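Local coordinates for protein RPA0582 (Rhodopseudomonas palustris, PDB 3HHL) that is of unknown function but belongs to the DUF1330 family and probably adopts a dimeric alpha-beta barrel fold, at residues L30-P35 with V121-L126; A52-D57 with K115-A120. One frame throughout, in Å; residues are numbered along the deposited sequence.

Overall arrangement
Both interactions lie in one alpha+beta subunit, consistent with the dimeric alpha-beta barrel fold. Interaction 1, largely buried, joins strands 25-33 and 121-128 within the antiparallel sheet; interaction 2, partly buried, pairs helices 47-64 and 108-120, which lie on that sheet. Strand 25-33 leads to helix 47-64, and helix 108-120 runs into strand 121-128. The two contacts, their centres about 12 Å apart, are joined by two probable hydrogen bonds, R34 N to A120 O and R117 NH2 to S124 OG. Backbone hydrogen bonds and an arginine-aspartate network hold the strands, whereas the helices touch through CH-pi packing without a cross-segment hydrogen bond.

Interaction 1: L30-P35 with V121-L126; sequences LVRLRP and VEDSRL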
loop_
_atom_site.group_PDB
_atom_site.type_symbol
_atom_site.label_atom_id
_atom_site.label_comp_id
_atom_site.label_asym_id
_atom_site.label_seq_id
_atom_site.Cartn_x
_atom_site.Cartn_y
_atom_site.Cartn_z
ATOM N N LEU A 30 -0.582 -4.245 -4.470
ATOM C CA LEU A 30 0.787 -4.633 -4.156
ATOM C C LEU A 30 1.011 -6.011 -4.819
ATOM O O LEU A 30 0.328 -6.956 -4.478
ATOM C CB LEU A 30 1.020 -4.718 -2.656
ATOM C CG LEU A 30 0.481 -3.563 -1.809
ATOM C CD1 LEU A 30 0.619 -3.886 -0.325
ATOM C CD2 LEU A 30 1.173 -2.249 -2.167
ATOM N N VAL A 31 1.950 -6.125 -5.764
ATOM C CA VAL A 31 2.097 -7.351 -6.529
ATOM C C VAL A 31 3.519 -7.924 -6.505
ATOM O O VAL A 31 4.486 -7.233 -6.898
ATOM C CB VAL A 31 1.714 -7.138 -8.006
ATOM C CG1 VAL A 31 1.693 -8.471 -8.714
ATOM C CG2 VAL A 31 0.372 -6.430 -8.138
ATOM N N ARG A 32 3.636 -9.175 -6.056
ATOM C CA ARG A 32 4.899 -9.881 -6.040
ATOM C C ARG A 32 4.808 -10.932 -7.133
ATOM O O ARG A 32 3.890 -11.750 -7.135
ATOM C CB ARG A 32 5.166 -10.521 -4.675
ATOM C CG ARG A 32 6.548 -11.257 -4.539
ATOM C CD ARG A 32 6.808 -11.852 -3.110
ATOM N NE ARG A 32 6.393 -10.862 -2.094
ATOM C CZ ARG A 32 5.528 -11.034 -1.079
ATOM N NH1 ARG A 32 4.977 -12.236 -0.823
ATOM N NH2 ARG A 32 5.241 -9.992 -0.276
ATOM N N LEU A 33 5.737 -10.890 -8.078
ATOM C CA LEU A 33 5.670 -11.750 -9.240
ATOM C C LEU A 33 6.496 -13.046 -9.071
ATOM O O LEU A 33 7.537 -13.057 -8.412
ATOM C CB LEU A 33 6.183 -10.980 -10.453
ATOM C CG LEU A 33 5.391 -9.775 -10.995
ATOM C CD1 LEU A 33 6.227 -9.105 -12.048
ATOM C CD2 LEU A 33 4.037 -10.169 -11.545
ATOM N N ARG A 34 6.034 -14.136 -9.675
ATOM C CA ARG A 34 6.843 -15.349 -9.724
ATOM C C ARG A 34 8.024 -15.134 -10.613
ATOM O O ARG A 34 7.921 -14.431 -11.604
ATOM C CB ARG A 34 6.086 -16.506 -10.335
ATOM C CG ARG A 34 4.914 -16.989 -9.536
ATOM C CD ARG A 34 4.264 -18.193 -10.189
ATOM N NE ARG A 34 3.009 -18.450 -9.509
ATOM C CZ ARG A 34 2.890 -19.110 -8.362
ATOM N NH1 ARG A 34 3.960 -19.636 -7.758
ATOM N NH2 ARG A 34 1.684 -19.235 -7.820
ATOM N N PRO A 35 9.156 -15.737 -10.273
ATOM C CA PRO A 35 10.249 -15.829 -11.229
ATOM C C PRO A 35 9.778 -16.521 -12.513
ATOM O O PRO A 35 9.902 -15.955 -13.622
ATOM C CB PRO A 35 11.277 -16.700 -10.504
ATOM C CG PRO A 35 11.008 -16.492 -9.088
ATOM C CD PRO A 35 9.554 -16.171 -8.932
ATOM N N VAL A 121 1.327 -14.026 -10.705
ATOM C CA VAL A 121 1.399 -13.475 -9.365
ATOM C C VAL A 121 1.752 -14.547 -8.341
ATOM O O VAL A 121 1.137 -15.606 -8.273
ATOM C CB VAL A 121 0.100 -12.717 -8.984
ATOM C CG1 VAL A 121 0.150 -12.220 -7.537
ATOM C CG2 VAL A 121 -0.127 -11.540 -9.941
ATOM N N GLU A 122 2.770 -14.269 -7.544
ATOM C CA GLU A 122 3.136 -15.126 -6.431
ATOM C C GLU A 122 2.363 -14.777 -5.184
ATOM O O GLU A 122 1.955 -15.653 -4.434
ATOM C CB GLU A 122 4.621 -14.983 -6.134
ATOM C CG GLU A 122 5.187 -16.139 -5.364
ATOM C CD GLU A 122 6.665 -15.963 -5.127
ATOM O OE1 GLU A 122 7.458 -16.608 -5.885
ATOM O OE2 GLU A 122 7.000 -15.155 -4.212
ATOM N N ASP A 123 2.199 -13.487 -4.940
ATOM C CA ASP A 123 1.416 -12.992 -3.803
ATOM C C ASP A 123 1.033 -11.587 -4.146
ATOM O O ASP A 123 1.720 -10.941 -4.902
ATOM C CB ASP A 123 2.273 -12.988 -2.543
ATOM C CG ASP A 123 1.471 -12.822 -1.272
ATOM O OD1 ASP A 123 0.224 -12.972 -1.306
ATOM O OD2 ASP A 123 2.108 -12.541 -0.223
ATOM N N SER A 124 -0.060 -11.104 -3.582
ATOM C CA SER A 124 -0.518 -9.741 -3.875
ATOM C C SER A 124 -1.474 -9.267 -2.832
ATOM O O SER A 124 -2.016 -10.056 -2.096
ATOM C CB SER A 124 -1.258 -9.689 -5.214
ATOM O OG SER A 124 -2.405 -10.552 -5.202
ATOM N N ARG A 125 -1.682 -7.972 -2.806
ATOM C CA ARG A 125 -2.762 -7.380 -2.058
ATOM C C ARG A 125 -3.514 -6.477 -2.966
ATOM O O ARG A 125 -2.923 -5.900 -3.852
ATOM C CB ARG A 125 -2.218 -6.574 -0.891
ATOM C CG ARG A 125 -1.445 -7.393 0.047
ATOM C CD ARG A 125 -2.345 -8.375 0.758
ATOM N NE ARG A 125 -1.561 -9.076 1.762
ATOM C CZ ARG A 125 -0.824 -10.165 1.539
ATOM N NH1 ARG A 125 -0.765 -10.737 0.340
ATOM N NH2 ARG A 125 -0.154 -10.711 2.543
ATOM N N LEU A 126 -4.820 -6.370 -2.763
ATOM C CA LEU A 126 -5.640 -5.432 -3.531
ATOM C C LEU A 126 -6.578 -4.834 -2.534
ATOM O O LEU A 126 -7.519 -5.491 -2.092
ATOM C CB LEU A 126 -6.405 -6.148 -4.651
ATOM C CG LEU A 126 -7.206 -5.290 -5.634
ATOM C CD1 LEU A 126 -6.298 -4.391 -6.329
ATOM C CD2 LEU A 126 -7.947 -6.148 -6.638
HETATM O O HOH W 1 6.848 -18.936 -7.898
#
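L30 and R125 begin an antiparallel pairing of strands 30-33 and 124-126, whose axes come within 4.7 Å and run at 159° to one another. They form a hydrogen-bonded pair, with L30 N to R125 O at 2.9 Å and R125 N to L30 O at 2.8 Å; V31 with S124 is a non-hydrogen-bonded pair, and R32 with D123 is again hydrogen-bonded. There the register slips by one residue in a classic beta bulge, E122 and D123 both facing R32. The carbonyl oxygen of R32 consequently takes two donors, E122 N at 2.8 Å and D123 N at 3.3 Å.

The side chains of L30, R32, D123 and R125 share one face of the sheet. R32 runs beside D123 in the same direction, and their salt bridge is made obliquely: NH1 of R32 is 2.9 Å from OD2 of D123, but the hydrogen bond is weak and the guanidinium and carboxylate planes are 64° apart. A bend at chi3 (-43°) turns the guanidinium of R32 toward this carboxylate. R125 NH1 extends the network, meeting D123 OD1 at 2.9 Å from above the carboxylate plane and also gripping S124 O, while R125 NE forms a salt bridge with E85 of the neighbouring subunit; OD1 accepts the backbone N of H5 as well. Farther along, R34 lays one guanidinium face over E122 CA, and a water bridges R34 NH1 to E122 OE1. V31 CG1 meets V121 CG2 at 3.8 Å, the two side chains nearly perpendicular.

W87 makes a cation-pi contact with R32, and Y51 of helix 47-64 packs against V31 and L33. Strand 25-33 continues the sheet to strand 89-95, while L126 pairs with a strand of the neighbouring subunit, carrying the sheet across the dimer interface.

Interaction 2: A52-D57 with K115-A120; sequences AAYGRD and KHRQAA
The methyl group of A53 sits over the centre of one face of the H116 imidazole, and the phenol ring of Y54 is covered in the same way by R117 CB. These two CH-pi contacts join a nearly antiparallel helix pair, 160° between directions and 8.0 Å between axes, in the helical layer over the sheet, consistent with the alpha-beta barrel fold. CB of A53 stands 3.8 Å from the centroid of the H116 ring, and R117 CB 3.9 Å from that of Y54.

The aliphatic chain of R117, extended from CG to NE, follows the phenol outward. With CG of Y54 anti to the backbone N (chi1 163°), the ring tracks CB, CG and CD of R117, while its hydroxyl goes on to the hydroxyl of Y110 and to a bound nonaethylene glycol, probably from the crystallisation liquor. The guanidinium is turned 86° from the phenol plane and hydrogen-bonds through NH2 to S124 OG. H116 ND1 is hydrogen-bonded to the hydroxyl of Y39. In one of two conformers, R56 NE makes a salt bridge to D57 OD1. D57 OD2 comes obliquely to H116 NE2, on the side of the ring that A53 covers, 4.0 Å away and without a hydrogen bond.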
loop_
_atom_site.group_PDB
_atom_site.type_symbol
_atom_site.label_atom_id
_atom_site.label_comp_id
_atom_site.label_asym_id
_atom_site.label_seq_id
_atom_site.Cartn_x
_atom_site.Cartn_y
_atom_site.Cartn_z
ATOM N N ALA A 52 3.035 -8.481 -17.932
ATOM C CA ALA A 52 3.007 -7.582 -19.088
ATOM C C ALA A 52 1.833 -7.923 -19.998
ATOM O O ALA A 52 1.057 -7.057 -20.359
ATOM C CB ALA A 52 4.314 -7.648 -19.861
ATOM N N ALA A 53 1.684 -9.192 -20.341
ATOM C CA ALA A 53 0.594 -9.608 -21.202
ATOM C C ALA A 53 -0.769 -9.299 -20.549
ATOM O O ALA A 53 -1.716 -8.918 -21.244
ATOM C CB ALA A 53 0.723 -11.106 -21.555
ATOM N N TYR A 54 -0.872 -9.470 -19.229
ATOM C CA TYR A 54 -2.107 -9.183 -18.514
ATOM C C TYR A 54 -2.464 -7.724 -18.739
ATOM O O TYR A 54 -3.564 -7.401 -19.208
ATOM C CB TYR A 54 -1.946 -9.454 -17.021
ATOM C CG TYR A 54 -3.013 -8.811 -16.164
ATOM C CD1 TYR A 54 -4.347 -9.036 -16.430
ATOM C CD2 TYR A 54 -2.678 -7.988 -15.076
ATOM C CE1 TYR A 54 -5.349 -8.442 -15.650
ATOM C CE2 TYR A 54 -3.649 -7.409 -14.291
ATOM C CZ TYR A 54 -5.000 -7.639 -14.578
ATOM O OH TYR A 54 -6.026 -7.092 -13.832
ATOM N N GLY A 55 -1.504 -6.854 -18.413
ATOM C CA GLY A 55 -1.662 -5.423 -18.615
ATOM C C GLY A 55 -2.022 -5.083 -20.057
ATOM O O GLY A 55 -2.934 -4.328 -20.318
ATOM N N ARG A 56 -1.281 -5.659 -20.992
ATOM C CA ARG A 56 -1.453 -5.367 -22.412
ATOM C C ARG A 56 -2.892 -5.648 -22.833
ATOM O O ARG A 56 -3.550 -4.793 -23.420
ATOM C CB ARG A 56 -0.453 -6.201 -23.218
ATOM C CG ARG A 56 -0.471 -6.036 -24.747
ATOM C CD ARG A 56 0.282 -7.219 -25.453
ATOM N NE ARG A 56 -0.513 -8.456 -25.456
ATOM C CZ ARG A 56 -0.028 -9.685 -25.296
ATOM N NH1 ARG A 56 1.271 -9.887 -25.122
ATOM N NH2 ARG A 56 -0.853 -10.717 -25.300
ATOM N N ASP A 57 -3.400 -6.817 -22.467
ATOM C CA ASP A 57 -4.723 -7.245 -22.923
ATOM C C ASP A 57 -5.889 -6.695 -22.089
ATOM O O ASP A 57 -7.011 -6.608 -22.588
ATOM C CB ASP A 57 -4.803 -8.771 -22.997
ATOM C CG ASP A 57 -3.798 -9.361 -23.968
ATOM O OD1 ASP A 57 -3.293 -8.629 -24.865
ATOM O OD2 ASP A 57 -3.504 -10.576 -23.830
ATOM N N LYS A 115 -6.196 -14.489 -16.915
ATOM C CA LYS A 115 -5.441 -15.749 -16.897
ATOM C C LYS A 115 -3.915 -15.531 -16.831
ATOM O O LYS A 115 -3.186 -16.281 -16.182
ATOM C CB LYS A 115 -5.841 -16.633 -18.077
ATOM C CG LYS A 115 -7.334 -17.080 -17.988
ATOM C CD LYS A 115 -7.764 -17.891 -19.201
ATOM C CE LYS A 115 -9.166 -18.398 -19.047
ATOM N NZ LYS A 115 -9.558 -19.158 -20.262
ATOM N N HIS A 116 -3.445 -14.465 -17.455
ATOM C CA HIS A 116 -2.039 -14.117 -17.352
ATOM C C HIS A 116 -1.693 -13.637 -15.953
ATOM O O HIS A 116 -0.604 -13.928 -15.459
ATOM C CB HIS A 116 -1.672 -13.054 -18.356
ATOM C CG HIS A 116 -1.797 -13.505 -19.773
ATOM N ND1 HIS A 116 -0.904 -14.383 -20.350
ATOM C CD2 HIS A 116 -2.698 -13.187 -20.734
ATOM C CE1 HIS A 116 -1.250 -14.582 -21.608
ATOM N NE2 HIS A 116 -2.343 -13.879 -21.861
ATOM N N ARG A 117 -2.601 -12.894 -15.317
ATOM C CA ARG A 117 -2.347 -12.436 -13.952
ATOM C C ARG A 117 -2.196 -13.675 -13.078
ATOM O O ARG A 117 -1.286 -13.764 -12.258
ATOM C CB ARG A 117 -3.462 -11.503 -13.419
ATOM C CG ARG A 117 -3.042 -10.644 -12.207
ATOM C CD ARG A 117 -4.209 -10.003 -11.450
ATOM N NE ARG A 117 -3.750 -9.441 -10.177
ATOM C CZ ARG A 117 -3.640 -10.117 -9.028
ATOM N NH1 ARG A 117 -3.975 -11.393 -8.951
ATOM N NH2 ARG A 117 -3.182 -9.511 -7.937
ATOM N N GLN A 118 -3.069 -14.648 -13.297
ATOM C CA GLN A 118 -3.113 -15.829 -12.427
ATOM C C GLN A 118 -1.820 -16.602 -12.512
ATOM O O GLN A 118 -1.326 -17.120 -11.516
ATOM C CB GLN A 118 -4.328 -16.702 -12.748
ATOM C CG GLN A 118 -5.640 -16.071 -12.221
ATOM C CD GLN A 118 -6.937 -16.715 -12.747
ATOM O OE1 GLN A 118 -6.980 -17.301 -13.836
ATOM N NE2 GLN A 118 -8.007 -16.568 -11.974
ATOM N N ALA A 119 -1.246 -16.616 -13.707
ATOM C CA ALA A 119 0.052 -17.243 -13.940
ATOM C C ALA A 119 1.216 -16.437 -13.374
ATOM O O ALA A 119 2.225 -17.029 -12.988
ATOM C CB ALA A 119 0.259 -17.505 -15.437
ATOM N N ALA A 120 1.079 -15.111 -13.315
ATOM C CA ALA A 120 2.193 -14.216 -12.974
ATOM C C ALA A 120 2.409 -14.052 -11.479
ATOM O O ALA A 120 3.559 -13.926 -11.038
ATOM C CB ALA A 120 2.004 -12.848 -13.603
#